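Long-range contact in Myo-inositol-1-phosphate synthase-related protein (Thermotoga maritima MSB8, PDB 3CIN), which belongs to the myo-inositol-1-phosphate synthase family and binds nicotinamide-adenine-dinucleotide, with its subunits assembled as a tetramer: residues D300-I306 against I322-D328. Numbering follows the deposited sequence.
Sequences DKKFIAI and INGRIND. With NAD (nicotinamide-adenine-dinucleotide), chain F.
Arg-325 turns back across the neighbouring strand and grips two successive carbonyls of Lys-301 and Lys-302. Its CB lies 3.7 Å from Lys-301 CE. Bends at chi2 (-66°) and chi3 (-50°) then fold the chain over the backbone, CD packing at the edge of the Phe-303 ring. Arg-325 NE is 3.3 Å from Lys-302 O, which lies in the guanidinium plane although NE sits above the plane of that carbonyl; the same oxygen also accepts from Ile-326 N. Arg-325 NH2 makes the shorter bond, 2.8 Å to Lys-301 O, an oxygen close to the guanidinium plane, while Lys-301 CD lies over one guanidinium face, toward its rim. NH1 forms salt bridges with Glu-319 OE2 and Glu-309 OE1 of the third subunit.

On the opposite face of the sheet, the extended Lys-302 side chain crosses that of Asp-328 at about a right angle and places Lys-302 NZ 3.3 Å from Asp-328 OD1, a salt bridge. Ile-304 CG2 meets Ile-326 CD1 at 3.8 Å. At the open end of the hairpin a nearly straight bond (171°) from Asp-328 N to Asp-300 O closes the pairing, and Asp-328 O accepts from NAD N7N at 2.7 Å. This is an antiparallel beta hairpin whose outer strand continues the sheet into the second subunit, and whose open end lies at the nicotinamide end of the NAD pocket.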
ATOM      1  N   ASP A 300       6.292  18.056  -8.311  1.00 32.46           N
ATOM      2  CA  ASP A 300       7.448  17.284  -8.680  1.00 32.43           C
ATOM      3  C   ASP A 300       7.550  15.936  -7.936  1.00 34.18           C
ATOM      4  O   ASP A 300       8.428  15.128  -8.244  1.00 39.37           O
ATOM      5  CB  ASP A 300       8.728  18.118  -8.493  1.00 34.89           C
ATOM      6  CG  ASP A 300       9.932  17.485  -9.166  1.00 36.22           C
ATOM      7  OD1 ASP A 300       9.897  17.106 -10.357  1.00 47.88           O
ATOM      8  OD2 ASP A 300      10.935  17.355  -8.451  1.00 57.23           O
ATOM      9  N   LYS A 301       6.575  15.636  -7.098  1.00 31.69           N
ATOM     10  CA  LYS A 301       6.643  14.400  -6.300  1.00 29.05           C
ATOM     11  C   LYS A 301       5.606  13.361  -6.759  1.00 30.51           C
ATOM     12  O   LYS A 301       4.466  13.435  -6.326  1.00 33.45           O
ATOM     13  CB  LYS A 301       6.497  14.710  -4.820  1.00 31.98           C
ATOM     14  CG  LYS A 301       7.031  13.607  -3.839  1.00 33.56           C
ATOM     15  CD  LYS A 301       6.972  14.066  -2.336  1.00 34.34           C
ATOM     16  CE  LYS A 301       7.626  12.980  -1.426  1.00 45.26           C
ATOM     17  NZ  LYS A 301       7.457  13.219   0.045  1.00 50.74           N
ATOM     18  N   LYS A 302       6.078  12.413  -7.555  1.00 29.45           N
ATOM     19  CA  LYS A 302       5.241  11.384  -8.195  1.00 27.49           C
ATOM     20  C   LYS A 302       4.615  10.501  -7.172  1.00 31.26           C
ATOM     21  O   LYS A 302       5.202  10.283  -6.115  1.00 30.00           O
ATOM     22  CB  LYS A 302       6.086  10.487  -9.109  1.00 32.68           C
ATOM     23  CG  LYS A 302       6.486  11.061 -10.382  1.00 39.96           C
ATOM     24  CD  LYS A 302       6.938   9.902 -11.255  1.00 47.89           C
ATOM     25  CE  LYS A 302       7.320  10.327 -12.630  1.00 52.33           C
ATOM     26  NZ  LYS A 302       8.281   9.344 -13.175  1.00 46.59           N
ATOM     27  N   PHE A 303       3.393  10.026  -7.445  1.00 26.34           N
ATOM     28  CA  PHE A 303       2.831   8.902  -6.725  1.00 25.28           C
ATOM     29  C   PHE A 303       3.016   7.707  -7.637  1.00 28.16           C
ATOM     30  O   PHE A 303       2.724   7.786  -8.820  1.00 26.76           O
ATOM     31  CB  PHE A 303       1.360   9.074  -6.413  1.00 28.63           C
ATOM     32  CG  PHE A 303       0.716   7.839  -5.877  1.00 26.87           C
ATOM     33  CD1 PHE A 303       1.056   7.325  -4.620  1.00 24.80           C
ATOM     34  CD2 PHE A 303      -0.256   7.158  -6.634  1.00 30.77           C
ATOM     35  CE1 PHE A 303       0.448   6.168  -4.133  1.00 27.01           C
ATOM     36  CE2 PHE A 303      -0.889   6.014  -6.133  1.00 29.51           C
ATOM     37  CZ  PHE A 303      -0.507   5.492  -4.885  1.00 30.11           C
ATOM     38  N   ILE A 304       3.508   6.609  -7.089  1.00 28.04           N
ATOM     39  CA  ILE A 304       3.647   5.357  -7.834  1.00 28.40           C
ATOM     40  C   ILE A 304       2.898   4.237  -7.108  1.00 27.51           C
ATOM     41  O   ILE A 304       2.805   4.196  -5.891  1.00 23.87           O
ATOM     42  CB  ILE A 304       5.151   5.000  -8.090  1.00 29.00           C
ATOM     43  CG1 ILE A 304       5.885   4.586  -6.826  1.00 33.35           C
ATOM     44  CG2 ILE A 304       5.936   6.183  -8.793  1.00 30.15           C
ATOM     45  CD1 ILE A 304       7.220   3.864  -7.093  1.00 37.99           C
ATOM     46  N   ALA A 305       2.394   3.257  -7.883  1.00 27.03           N
ATOM     47  CA  ALA A 305       1.753   2.078  -7.326  1.00 24.67           C
ATOM     48  C   ALA A 305       2.143   0.916  -8.214  1.00 29.00           C
ATOM     49  O   ALA A 305       2.098   1.021  -9.409  1.00 30.24           O
ATOM     50  CB  ALA A 305       0.239   2.244  -7.205  1.00 23.40           C
ATOM     51  N   ILE A 306       2.614  -0.182  -7.638  1.00 26.66           N
ATOM     52  CA  ILE A 306       3.083  -1.334  -8.424  1.00 27.81           C
ATOM     53  C   ILE A 306       2.417  -2.564  -7.799  1.00 27.71           C
ATOM     54  O   ILE A 306       2.370  -2.702  -6.606  1.00 28.42           O
ATOM     55  CB  ILE A 306       4.617  -1.476  -8.359  1.00 27.91           C
ATOM     56  CG1 ILE A 306       5.411  -0.341  -9.008  1.00 27.68           C
ATOM     57  CG2 ILE A 306       5.154  -2.743  -9.046  1.00 30.98           C
ATOM     58  CD1 ILE A 306       6.813  -0.134  -8.442  1.00 32.79           C
ATOM     59  N   ILE A 322       3.540  -2.234  -4.032  1.00 36.15           N
ATOM     60  CA  ILE A 322       4.516  -1.204  -3.662  1.00 33.48           C
ATOM     61  C   ILE A 322       3.877   0.170  -3.937  1.00 34.61           C
ATOM     62  O   ILE A 322       3.388   0.391  -5.036  1.00 37.74           O
ATOM     63  CB  ILE A 322       5.758  -1.276  -4.457  1.00 35.11           C
ATOM     64  CG1 ILE A 322       6.502  -2.605  -4.176  0.65 45.57           C
ATOM     65  CG2 ILE A 322       6.667  -0.089  -4.236  1.00 42.74           C
ATOM     66  CD1 ILE A 322       6.105  -3.745  -5.088  0.65 48.26           C
ATOM     67  N   ASN A 323       3.878   1.067  -2.969  1.00 27.89           N
ATOM     68  CA  ASN A 323       3.406   2.432  -3.225  1.00 27.24           C
ATOM     69  C   ASN A 323       4.563   3.359  -2.913  1.00 33.46           C
ATOM     70  O   ASN A 323       5.397   3.047  -2.106  1.00 32.31           O
ATOM     71  CB  ASN A 323       2.320   2.900  -2.275  0.50 29.72           C
ATOM     72  CG  ASN A 323       0.972   2.263  -2.510  0.50 32.37           C
ATOM     73  OD1 ASN A 323       0.631   1.840  -3.616  0.50 35.21           O
ATOM     74  ND2 ASN A 323       0.189   2.205  -1.456  0.50 33.69           N
ATOM     75  N   GLY A 324       4.596   4.531  -3.493  1.00 31.02           N
ATOM     76  CA  GLY A 324       5.715   5.429  -3.144  1.00 29.17           C
ATOM     77  C   GLY A 324       5.374   6.842  -3.472  1.00 30.37           C
ATOM     78  O   GLY A 324       4.484   7.100  -4.287  1.00 26.98           O
ATOM     79  N   ARG A 325       6.088   7.759  -2.833  1.00 26.53           N
ATOM     80  CA  ARG A 325       6.079   9.162  -3.245  1.00 27.46           C
ATOM     81  C   ARG A 325       7.526   9.470  -3.455  1.00 30.26           C
ATOM     82  O   ARG A 325       8.298   9.457  -2.488  1.00 35.62           O
ATOM     83  CB  ARG A 325       5.548  10.028  -2.138  1.00 32.16           C
ATOM     84  CG  ARG A 325       4.091   9.860  -1.891  1.00 41.97           C
ATOM     85  CD  ARG A 325       3.224  10.364  -3.104  1.00 40.02           C
ATOM     86  NE  ARG A 325       3.467  11.696  -3.694  1.00 31.46           N
ATOM     87  CZ  ARG A 325       2.985  12.867  -3.245  1.00 37.63           C
ATOM     88  NH1 ARG A 325       2.305  12.914  -2.131  1.00 40.88           N
ATOM     89  NH2 ARG A 325       3.191  14.006  -3.888  1.00 41.19           N
ATOM     90  N   ILE A 326       7.857   9.809  -4.669  1.00 29.22           N
ATOM     91  CA  ILE A 326       9.244  10.037  -5.077  1.00 26.72           C
ATOM     92  C   ILE A 326       9.429  11.378  -5.816  1.00 32.80           C
ATOM     93  O   ILE A 326       8.702  11.716  -6.753  1.00 34.16           O
ATOM     94  CB  ILE A 326       9.803   8.854  -5.833  1.00 34.90           C
ATOM     95  CG1 ILE A 326       8.986   8.496  -7.050  1.00 42.17           C
ATOM     96  CG2 ILE A 326       9.761   7.546  -4.973  1.00 40.45           C
ATOM     97  CD1 ILE A 326       9.412   7.144  -7.578  1.00 48.59           C
ATOM     98  N   ASN A 327      10.432  12.142  -5.388  1.00 29.44           N
ATOM     99  CA  ASN A 327      10.711  13.416  -6.001  1.00 30.73           C
ATOM    100  C   ASN A 327      11.441  13.217  -7.294  1.00 35.22           C
ATOM    101  O   ASN A 327      12.627  12.821  -7.313  1.00 35.25           O
ATOM    102  CB  ASN A 327      11.515  14.276  -5.023  1.00 29.78           C
ATOM    103  CG  ASN A 327      10.697  14.831  -3.933  1.00 33.78           C
ATOM    104  OD1 ASN A 327      10.080  15.885  -4.100  1.00 34.35           O
ATOM    105  ND2 ASN A 327      10.719  14.190  -2.763  1.00 31.99           N
ATOM    106  N   ASP A 328      10.770  13.578  -8.400  1.00 34.47           N
ATOM    107  CA  ASP A 328      11.288  13.309  -9.738  1.00 38.57           C
ATOM    108  C   ASP A 328      12.610  13.955 -10.089  1.00 29.46           C
ATOM    109  O   ASP A 328      13.579  13.291 -10.496  1.00 33.35           O
ATOM    110  CB  ASP A 328      10.281  13.837 -10.770  1.00 42.23           C
ATOM    111  CG  ASP A 328       9.258  12.842 -11.145  1.00 59.01           C
ATOM    112  OD1 ASP A 328       9.607  11.637 -11.235  1.00 70.58           O
ATOM    113  OD2 ASP A 328       8.105  13.292 -11.367  1.00 64.35           O
TER
HETATM  114  PA  NAD F 400      10.440  20.355 -17.866  1.00 30.21           P
HETATM  115  O1A NAD F 400      10.349  20.969 -16.494  1.00 30.14           O
HETATM  116  O2A NAD F 400       9.237  20.672 -18.700  1.00 32.40           O
HETATM  117  O5B NAD F 400      11.680  21.032 -18.548  1.00 29.79           O
HETATM  118  C5B NAD F 400      11.912  20.886 -19.948  1.00 33.91           C
HETATM  119  C4B NAD F 400      12.606  22.150 -20.422  1.00 31.32           C
HETATM  120  O4B NAD F 400      13.062  21.952 -21.751  1.00 31.01           O
HETATM  121  C3B NAD F 400      11.731  23.398 -20.435  1.00 31.00           C
HETATM  122  O3B NAD F 400      12.424  24.517 -19.906  1.00 28.33           O
HETATM  123  C2B NAD F 400      11.434  23.610 -21.914  1.00 33.16           C
HETATM  124  O2B NAD F 400      11.049  24.926 -22.202  1.00 29.18           O
HETATM  125  C1B NAD F 400      12.736  23.136 -22.521  1.00 30.92           C
HETATM  126  N9A NAD F 400      12.668  22.745 -23.932  1.00 26.88           N
HETATM  127  C8A NAD F 400      11.615  22.041 -24.507  1.00 28.52           C
HETATM  128  N7A NAD F 400      11.998  21.752 -25.798  1.00 29.18           N
HETATM  129  C5A NAD F 400      13.246  22.286 -26.000  1.00 28.23           C
HETATM  130  C6A NAD F 400      14.061  22.376 -27.132  1.00 30.78           C
HETATM  131  N6A NAD F 400      13.735  21.793 -28.328  1.00 31.10           N
HETATM  132  N1A NAD F 400      15.301  22.961 -26.970  1.00 26.93           N
HETATM  133  C2A NAD F 400      15.669  23.505 -25.752  1.00 28.62           C
HETATM  134  N3A NAD F 400      14.842  23.497 -24.648  1.00 26.17           N
HETATM  135  C4A NAD F 400      13.647  22.892 -24.807  1.00 26.24           C
HETATM  136  O3  NAD F 400      10.695  18.804 -17.775  1.00 28.15           O
HETATM  137  PN  NAD F 400      11.614  18.076 -16.720  1.00 29.79           P
HETATM  138  O1N NAD F 400      10.731  17.498 -15.665  1.00 31.96           O
HETATM  139  O2N NAD F 400      12.816  18.903 -16.406  1.00 29.80           O
HETATM  140  O5D NAD F 400      12.088  16.811 -17.564  1.00 31.31           O
HETATM  141  C5D NAD F 400      13.055  16.958 -18.578  1.00 32.51           C
HETATM  142  C4D NAD F 400      13.172  15.692 -19.420  1.00 31.50           C
HETATM  143  O4D NAD F 400      13.715  14.677 -18.621  1.00 31.31           O
HETATM  144  C3D NAD F 400      11.876  15.163 -20.014  1.00 30.99           C
HETATM  145  O3D NAD F 400      12.126  14.624 -21.337  1.00 34.51           O
HETATM  146  C2D NAD F 400      11.566  14.001 -19.084  1.00 33.56           C
HETATM  147  O2D NAD F 400      10.807  12.978 -19.737  1.00 38.87           O
HETATM  148  C1D NAD F 400      12.967  13.504 -18.805  1.00 33.24           C
HETATM  149  N1N NAD F 400      13.049  12.679 -17.602  1.00 36.64           N
HETATM  150  C2N NAD F 400      12.703  13.192 -16.418  1.00 35.64           C
HETATM  151  C3N NAD F 400      12.853  12.316 -15.310  1.00 42.39           C
HETATM  152  C7N NAD F 400      12.734  12.905 -13.980  1.00 41.61           C
HETATM  153  O7N NAD F 400      12.376  14.223 -13.936  1.00 48.49           O
HETATM  154  N7N NAD F 400      12.981  12.161 -12.890  1.00 57.75           N
HETATM  155  C4N NAD F 400      13.302  11.016 -15.440  1.00 43.86           C
HETATM  156  C5N NAD F 400      13.632  10.521 -16.669  1.00 51.05           C
HETATM  157  C6N NAD F 400      13.513  11.398 -17.756  1.00 38.95           C
HETATM  158  O   HOH W   1      11.009  17.743  -5.887  1.00 36.62           O